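Local coordinates for protein aldehyde dehydrogenase (Trypanosoma brucei, PDB 5MYP) that probably oxidises aldehydes to carboxylic acids with NAD+ as electron acceptor, at residues 40-43 with 44-48; 166-170 with 171-175; 292-296 with 297-301. All blocks are in the same frame, centred on the assembly; numbering follows the deposited sequence. Where two conformers were deposited one is given.

Interaction 1 (40-43 with 44-48)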
loop_
_atom_site.group_PDB
_atom_site.type_symbol
_atom_site.label_atom_id
_atom_site.label_comp_id
_atom_site.label_asym_id
_atom_site.label_seq_id
_atom_site.Cartn_x
_atom_site.Cartn_y
_atom_site.Cartn_z
ATOM N N LYS A 40 10.678 -14.053 18.396
ATOM C CA LYS A 40 9.900 -15.075 19.110
ATOM C C LYS A 40 9.855 -14.825 20.616
ATOM O O LYS A 40 8.805 -15.013 21.226
ATOM C CB LYS A 40 10.434 -16.482 18.820
ATOM C CG LYS A 40 10.188 -16.934 17.387
ATOM C CD LYS A 40 10.743 -18.333 17.142
ATOM C CE LYS A 40 10.852 -18.608 15.651
ATOM N NZ LYS A 40 11.333 -19.980 15.332
ATOM N N GLN A 41 10.976 -14.394 21.204
ATOM C CA GLN A 41 11.009 -14.005 22.629
ATOM C C GLN A 41 9.991 -12.896 22.939
ATOM O O GLN A 41 9.243 -12.995 23.914
ATOM C CB GLN A 41 12.412 -13.553 23.061
ATOM C CG GLN A 41 13.389 -14.683 23.335
ATOM C CD GLN A 41 14.818 -14.216 23.606
ATOM O OE1 GLN A 41 15.713 -15.042 23.809
ATOM N NE2 GLN A 41 15.046 -12.899 23.603
ATOM N N VAL A 42 9.963 -11.864 22.095
ATOM C CA VAL A 42 9.043 -10.733 22.277
ATOM C C VAL A 42 7.580 -11.156 22.107
ATOM O O VAL A 42 6.721 -10.750 22.896
ATOM C CB VAL A 42 9.377 -9.567 21.312
ATOM C CG1 VAL A 42 8.296 -8.499 21.309
ATOM C CG2 VAL A 42 10.713 -8.945 21.679
ATOM N N LEU A 43 7.305 -11.960 21.081
ATOM C CA LEU A 43 5.953 -12.477 20.856
ATOM C C LEU A 43 5.482 -13.358 22.007
ATOM O O LEU A 43 4.358 -13.199 22.475
ATOM C CB LEU A 43 5.861 -13.231 19.526
ATOM C CG LEU A 43 6.001 -12.363 18.265
ATOM C CD1 LEU A 43 6.049 -13.268 17.048
ATOM C CD2 LEU A 43 4.874 -11.335 18.135
ATOM N N ARG A 44 6.340 -14.275 22.458
ATOM C CA ARG A 44 6.033 -15.122 23.625
ATOM C C ARG A 44 5.776 -14.296 24.890
ATOM O O ARG A 44 4.896 -14.628 25.683
ATOM C CB ARG A 44 7.157 -16.130 23.894
ATOM C CG ARG A 44 7.184 -17.305 22.922
ATOM C CD ARG A 44 8.042 -18.457 23.430
ATOM N NE ARG A 44 9.267 -18.019 24.108
ATOM C CZ ARG A 44 10.477 -17.885 23.551
ATOM N NH1 ARG A 44 10.704 -18.156 22.261
ATOM N NH2 ARG A 44 11.493 -17.475 24.311
ATOM N N SER A 45 6.550 -13.210 25.080
ATOM C CA SER A 45 6.367 -12.286 26.214
ATOM C C SER A 45 5.050 -11.518 26.128
ATOM O O SER A 45 4.406 -11.282 27.149
ATOM C CB SER A 45 7.529 -11.293 26.307
ATOM O OG SER A 45 8.774 -11.963 26.359
ATOM N N LEU A 46 4.652 -11.127 24.917
ATOM C CA LEU A 46 3.343 -10.489 24.697
ATOM C C LEU A 46 2.177 -11.471 24.893
ATOM O O LEU A 46 1.114 -11.076 25.360
ATOM C CB LEU A 46 3.273 -9.807 23.325
ATOM C CG LEU A 46 4.099 -8.524 23.223
ATOM C CD1 LEU A 46 4.207 -8.037 21.787
ATOM C CD2 LEU A 46 3.537 -7.425 24.113
ATOM N N LEU A 47 2.376 -12.744 24.549
ATOM C CA LEU A 47 1.416 -13.793 24.916
ATOM C C LEU A 47 1.264 -13.864 26.436
ATOM O O LEU A 47 0.138 -13.898 26.948
ATOM C CB LEU A 47 1.835 -15.160 24.364
ATOM C CG LEU A 47 0.965 -16.379 24.682
ATOM C CD1 LEU A 47 -0.469 -16.162 24.247
ATOM C CD2 LEU A 47 1.543 -17.611 24.006
ATOM N N ASN A 48 2.394 -13.858 27.146
ATOM C CA ASN A 48 2.386 -13.832 28.616
ATOM C C ASN A 48 1.694 -12.577 29.160
ATOM O O ASN A 48 0.938 -12.665 30.126
ATOM C CB ASN A 48 3.808 -13.942 29.195
ATOM C CG ASN A 48 4.493 -15.264 28.864
ATOM O OD1 ASN A 48 5.722 -15.375 28.959
ATOM N ND2 ASN A 48 3.714 -16.268 28.474
#

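Interaction 2 (166-170 with 171-175)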
loop_
_atom_site.group_PDB
_atom_site.type_symbol
_atom_site.label_atom_id
_atom_site.label_comp_id
_atom_site.label_asym_id
_atom_site.label_seq_id
_atom_site.Cartn_x
_atom_site.Cartn_y
_atom_site.Cartn_z
ATOM N N LEU A 166 1.719 -2.415 32.398
ATOM C CA LEU A 166 2.148 -3.810 32.207
ATOM C C LEU A 166 3.174 -4.017 31.100
ATOM O O LEU A 166 4.079 -4.824 31.260
ATOM C CB LEU A 166 0.944 -4.721 31.945
ATOM C CG LEU A 166 -0.013 -4.956 33.112
ATOM C CD1 LEU A 166 -1.227 -5.724 32.622
ATOM C CD2 LEU A 166 0.662 -5.708 34.249
ATOM N N LEU A 167 3.032 -3.299 29.986
ATOM C CA LEU A 167 3.823 -3.584 28.778
ATOM C C LEU A 167 5.353 -3.581 28.991
ATOM O O LEU A 167 6.021 -4.521 28.545
ATOM C CB LEU A 167 3.418 -2.654 27.616
ATOM C CG LEU A 167 3.981 -2.945 26.220
ATOM C CD1 LEU A 167 3.543 -4.315 25.736
ATOM C CD2 LEU A 167 3.541 -1.849 25.259
ATOM N N PRO A 168 5.904 -2.562 29.699
ATOM C CA PRO A 168 7.350 -2.553 29.989
ATOM C C PRO A 168 7.879 -3.781 30.746
ATOM O O PRO A 168 9.048 -4.123 30.605
ATOM C CB PRO A 168 7.542 -1.289 30.835
ATOM C CG PRO A 168 6.394 -0.425 30.480
ATOM C CD PRO A 168 5.246 -1.364 30.247
ATOM N N LYS A 169 7.028 -4.430 31.534
ATOM C CA LYS A 169 7.410 -5.659 32.240
ATOM C C LYS A 169 7.566 -6.876 31.318
ATOM O O LYS A 169 8.212 -7.848 31.700
ATOM C CB LYS A 169 6.438 -5.915 33.400
ATOM C CG LYS A 169 6.523 -4.782 34.427
ATOM C CD LYS A 169 5.812 -5.075 35.737
ATOM C CE LYS A 169 4.306 -5.052 35.586
ATOM N NZ LYS A 169 3.651 -5.106 36.928
ATOM N N TYR A 170 6.996 -6.810 30.111
ATOM C CA TYR A 170 7.099 -7.889 29.123
ATOM C C TYR A 170 7.958 -7.570 27.891
ATOM O O TYR A 170 8.619 -8.467 27.363
ATOM C CB TYR A 170 5.698 -8.342 28.702
ATOM C CG TYR A 170 4.901 -8.876 29.868
ATOM C CD1 TYR A 170 4.166 -8.018 30.674
ATOM C CD2 TYR A 170 4.898 -10.236 30.183
ATOM C CE1 TYR A 170 3.436 -8.489 31.755
ATOM C CE2 TYR A 170 4.168 -10.721 31.261
ATOM C CZ TYR A 170 3.439 -9.843 32.046
ATOM O OH TYR A 170 2.700 -10.306 33.113
ATOM N N VAL A 171 7.945 -6.318 27.432
ATOM C CA VAL A 171 8.746 -5.902 26.278
ATOM C C VAL A 171 9.444 -4.583 26.569
ATOM O O VAL A 171 8.837 -3.668 27.128
ATOM C CB VAL A 171 7.877 -5.737 25.008
ATOM C CG1 VAL A 171 8.755 -5.454 23.788
ATOM C CG2 VAL A 171 7.008 -6.968 24.790
ATOM N N SER A 172 10.711 -4.495 26.171
ATOM C CA SER A 172 11.524 -3.299 26.373
ATOM C C SER A 172 10.888 -2.042 25.778
ATOM O O SER A 172 10.252 -2.114 24.730
ATOM C CB SER A 172 12.898 -3.507 25.726
ATOM O OG SER A 172 13.623 -2.292 25.638
ATOM N N SER A 173 11.074 -0.902 26.443
ATOM C CA SER A 173 10.632 0.395 25.915
ATOM C C SER A 173 11.419 0.821 24.663
ATOM O O SER A 173 10.934 1.633 23.866
ATOM C CB SER A 173 10.716 1.476 26.998
ATOM O OG SER A 173 9.685 1.304 27.953
ATOM N N ASP A 174 12.634 0.283 24.506
ATOM C CA ASP A 174 13.413 0.447 23.267
ATOM C C ASP A 174 12.772 -0.257 22.064
ATOM O O ASP A 174 12.903 0.198 20.944
ATOM C CB ASP A 174 14.851 -0.042 23.447
ATOM C CG ASP A 174 15.715 0.956 24.230
ATOM O OD1 ASP A 174 15.234 1.726 25.099
ATOM O OD2 ASP A 174 16.922 0.971 23.953
ATOM N N VAL A 175 12.106 -1.379 22.291
ATOM C CA VAL A 175 11.447 -2.138 21.219
ATOM C C VAL A 175 9.996 -1.680 21.011
ATOM O O VAL A 175 9.542 -1.588 19.874
ATOM C CB VAL A 175 11.562 -3.664 21.472
ATOM C CG1 VAL A 175 10.769 -4.458 20.446
ATOM C CG2 VAL A 175 13.034 -4.072 21.441
#

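Interaction 3 (292-296 with 297-301)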
loop_
_atom_site.group_PDB
_atom_site.type_symbol
_atom_site.label_atom_id
_atom_site.label_comp_id
_atom_site.label_asym_id
_atom_site.label_seq_id
_atom_site.Cartn_x
_atom_site.Cartn_y
_atom_site.Cartn_z
ATOM N N LEU A 292 -34.722 -5.213 29.954
ATOM C CA LEU A 292 -35.586 -4.402 29.093
ATOM C C LEU A 292 -36.727 -3.735 29.863
ATOM O O LEU A 292 -36.985 -2.550 29.670
ATOM C CB LEU A 292 -36.139 -5.233 27.924
ATOM C CG LEU A 292 -35.129 -5.611 26.836
ATOM C CD1 LEU A 292 -35.731 -6.631 25.874
ATOM C CD2 LEU A 292 -34.644 -4.376 26.090
ATOM N N LYS A 293 -37.385 -4.486 30.746
ATOM C CA LYS A 293 -38.459 -3.933 31.586
ATOM C C LYS A 293 -37.998 -2.755 32.448
ATOM O O LYS A 293 -38.707 -1.746 32.549
ATOM C CB LYS A 293 -39.066 -5.013 32.487
ATOM C CG LYS A 293 -40.022 -5.951 31.773
ATOM C CD LYS A 293 -40.425 -7.088 32.694
ATOM C CE LYS A 293 -41.724 -7.742 32.262
ATOM N NZ LYS A 293 -42.022 -8.912 33.136
ATOM N N VAL A 294 -36.815 -2.889 33.052
ATOM C CA VAL A 294 -36.244 -1.830 33.895
ATOM C C VAL A 294 -35.885 -0.606 33.052
ATOM O O VAL A 294 -36.191 0.526 33.434
ATOM C CB VAL A 294 -35.012 -2.323 34.708
ATOM C CG1 VAL A 294 -34.325 -1.175 35.442
ATOM C CG2 VAL A 294 -35.432 -3.397 35.707
ATOM N N LEU A 295 -35.250 -0.846 31.909
ATOM C CA LEU A 295 -34.901 0.225 30.974
ATOM C C LEU A 295 -36.136 0.939 30.406
ATOM O O LEU A 295 -36.124 2.167 30.264
ATOM C CB LEU A 295 -34.031 -0.325 29.834
ATOM C CG LEU A 295 -33.298 0.662 28.932
ATOM C CD1 LEU A 295 -32.365 1.530 29.739
ATOM C CD2 LEU A 295 -32.547 -0.120 27.879
ATOM N N LYS A 296 -37.180 0.171 30.093
ATOM C CA LYS A 296 -38.455 0.721 29.632
ATOM C C LYS A 296 -39.196 1.530 30.702
ATOM O O LYS A 296 -39.968 2.432 30.368
ATOM C CB LYS A 296 -39.375 -0.402 29.152
ATOM C CG LYS A 296 -40.621 0.118 28.456
ATOM C CD LYS A 296 -40.271 1.150 27.396
ATOM C CE LYS A 296 -41.491 1.951 26.973
ATOM N NZ LYS A 296 -42.590 1.070 26.493
ATOM N N GLY A 297 -38.969 1.196 31.973
ATOM C CA GLY A 297 -39.667 1.823 33.099
ATOM C C GLY A 297 -40.911 1.049 33.512
ATOM O O GLY A 297 -41.757 1.585 34.227
ATOM N N GLU A 298 -41.017 -0.212 33.073
ATOM C CA GLU A 298 -42.155 -1.082 33.399
ATOM C C GLU A 298 -41.925 -1.923 34.662
ATOM O O GLU A 298 -42.873 -2.499 35.195
ATOM C CB GLU A 298 -42.480 -2.000 32.217
ATOM C CG GLU A 298 -42.970 -1.248 30.986
ATOM C CD GLU A 298 -43.211 -2.140 29.780
ATOM O OE1 GLU A 298 -42.758 -3.304 29.765
ATOM O OE2 GLU A 298 -43.832 -1.660 28.811
ATOM N N LEU A 299 -40.674 -2.006 35.118
ATOM C CA LEU A 299 -40.330 -2.616 36.400
ATOM C C LEU A 299 -39.445 -1.647 37.175
ATOM O O LEU A 299 -38.365 -1.286 36.708
ATOM C CB LEU A 299 -39.596 -3.944 36.182
ATOM C CG LEU A 299 -39.230 -4.755 37.434
ATOM C CD1 LEU A 299 -40.475 -5.249 38.161
ATOM C CD2 LEU A 299 -38.319 -5.921 37.073
ATOM N N LEU A 300 -39.897 -1.226 38.352
ATOM C CA LEU A 300 -39.099 -0.342 39.208
ATOM C C LEU A 300 -38.038 -1.152 39.953
ATOM O O LEU A 300 -38.274 -2.312 40.300
ATOM C CB LEU A 300 -39.971 0.413 40.216
ATOM C CG LEU A 300 -40.764 1.617 39.698
ATOM C CD1 LEU A 300 -41.943 1.167 38.852
ATOM C CD2 LEU A 300 -41.240 2.485 40.854
ATOM N N VAL A 301 -36.879 -0.540 40.182
ATOM C CA VAL A 301 -35.873 -1.079 41.097
ATOM C C VAL A 301 -35.442 0.054 42.014
ATOM O O VAL A 301 -35.653 1.219 41.691
ATOM C CB VAL A 301 -34.668 -1.722 40.365
ATOM C CG1 VAL A 301 -35.110 -2.984 39.635
ATOM C CG2 VAL A 301 -33.994 -0.739 39.418
HETATM O O HOH W 1 -37.290 1.243 35.751
#

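Interaction 1 (40-43 with 44-48)
Ser45 grips the carbonyl of Gln41 twice in one of the two conformers modelled for it. There its hydroxyl OG donates to Gln41 O at 2.7 Å, and its backbone N donates to the same oxygen at 2.9 Å. The two donors come from opposite faces of the carbonyl plane, the hydroxyl standing 35° out of it. Placing OG anti to the carbonyl carbon (chi1 -54°) turns the hydroxyl back along the helix to that oxygen.

Beside this pair, one of two modelled conformers of the exposed Arg44 folds back over the preceding turn, so this contact is not a fixed one. A bend at chi3 lays one guanidinium face over the backbone at Gln41 CA, while NH2 comes 3.5 Å from Gln41 CG. The Gln41 amide does not stack on the guanidinium; their planes stand 81° apart. On the apolar flank, Val42 and Leu46 run side by side, with Val42 CG1 4.1 Å from Leu46 CD1.

The i to i+4 bonds, among them Leu46 N to Val42 O at 2.9 Å, set the spacing that brings these side chains together. Further out, Leu43 packs on Ile88 and Met91 of helix 69-95, Leu46 packs on Leu139 and Leu142 of helix 132-143, and Lys40 NZ forms a salt bridge with Asp92. Helix 36-52 is thus amphipathic here, with Leu43 and Leu46 buried and Arg44 exposed, and the OG bond gives the serine hydroxyl's hydrogen an acceptor inside the helix.

Interaction 2 (166-170 with 171-175)
Val171 is joined to Leu167 by a backbone hydrogen bond near the end of helix 157-170. Val171 N donates to Leu167 O at 2.9 Å, nearly straight at hydrogen (169°) and almost in line with the C=O bond. The same oxygen also accepts from Tyr170 N at 2.9 Å, so two successive peptide N-H groups converge on one carbonyl. Such sharing fits a tightening final turn, after a kink in which Pro168 has no N-H to give and Lys169 N bonds to Leu166 O instead of reaching a full turn back.

A weaker polar contact runs from Pro168 CA to Val171 O, a CA-H...O approach of 3.4 Å with 153° at the hydrogen. Beyond it, Ser172 OG accepts from Asp174 N at 3.0 Å, an ST turn in the link that leads to strand 176-178.

The apolar contacts centre on Val171 CG2. This methyl lies beside the backbone N, anti to the carbonyl carbon, which sets it 3.3 Å from Tyr170 C; it also stands 4.3 Å from Tyr170 CB. Leu167 CD1 approaches the same methyl more loosely, at 4.5 Å. The aromatic group is turned the other way: the Tyr170 ring meets Leu166 O at its edge, in the plane, and its hydroxyl is hydrogen-bonded to Glu52 and Asn53.

These contacts lie where helix 157-170 gives way to the link to strand 176-178, which runs parallel to strand 147-151 and pairs with it. Leu167 and Val171 turn inward between Leu46 of helix 36-52 and Val176 of the strand, while Val175 already bonds through its backbone to Ala148.

Interaction 3 (292-296 with 297-301)
Lys293 and Glu298 are joined by the 6→1 backbone bond of a Schellman motif, which ends helix 289-296 with Gly297 as its C-prime residue. Glu298 N donates to Lys293 O at 2.8 Å, and the companion bond, Gly297 N to Val294 O, is weak. Gly297 has positive phi (93°), and a beta carbon here would collide with the carbonyl oxygen of Lys296, a conformation that a residue with a beta carbon can hardly adopt. Lys293 O collects further donors: Leu299 N arrives from above the carbonyl plane at 3.2 Å, and Gly297 N adds a weak bond.

The packed side is built around Val294. Its CG2 lies 4.0 Å from Val301 CG1 and slightly farther from Leu299 CD2, and the valine side chains cross at about a right angle. Behind them Phe307 of helix 304-309 touches both valines, so the turn is pressed against the following helix. At the backbone, Val294 CA directs its hydrogen at Leu299 O, a CA-H...O contact of 3.6 Å with 165° at the hydrogen.

The other side is looser and exposed. In one of two modelled conformers, Lys296 CG is anti to the backbone N, and bends at chi2 and chi4 curl the chain toward Glu298, whose side chain it crosses obliquely. The aliphatic part touches first, Lys296 CG standing 3.7 Å from Glu298 CD, while the charges come only to a long, doubtful salt bridge. Lys296 also touches Glu339. Lys293 turns its ammonium elsewhere, to Asp289.

A water bridges the packed side, donating to Val294 O at 2.7 Å and to Leu299 O at 2.9 Å.

How the interactions relate
Interactions 1 and 2 belong to one packed region. Their centres lie 11 Å apart, and helix 36-52 lies directly against the end of helix 157-170: Leu46 CD2 is 3.5 Å from Leu167 CD1 and 3.6 Å from Val171 CG2. Leu46 therefore serves both: its CD1 meets Val42 in interaction 1, while its CD2 meets Leu167 and Val171 of interaction 2. Interaction 3 is remote, its centre about 47 Å from either of these and its nearest atoms about 32 Å from interaction 2. All three lie away from the predicted active-site residues Glu223 and Cys259. They compare a continuing helix with two different endings, an ST turn after one and a Schellman motif at the other.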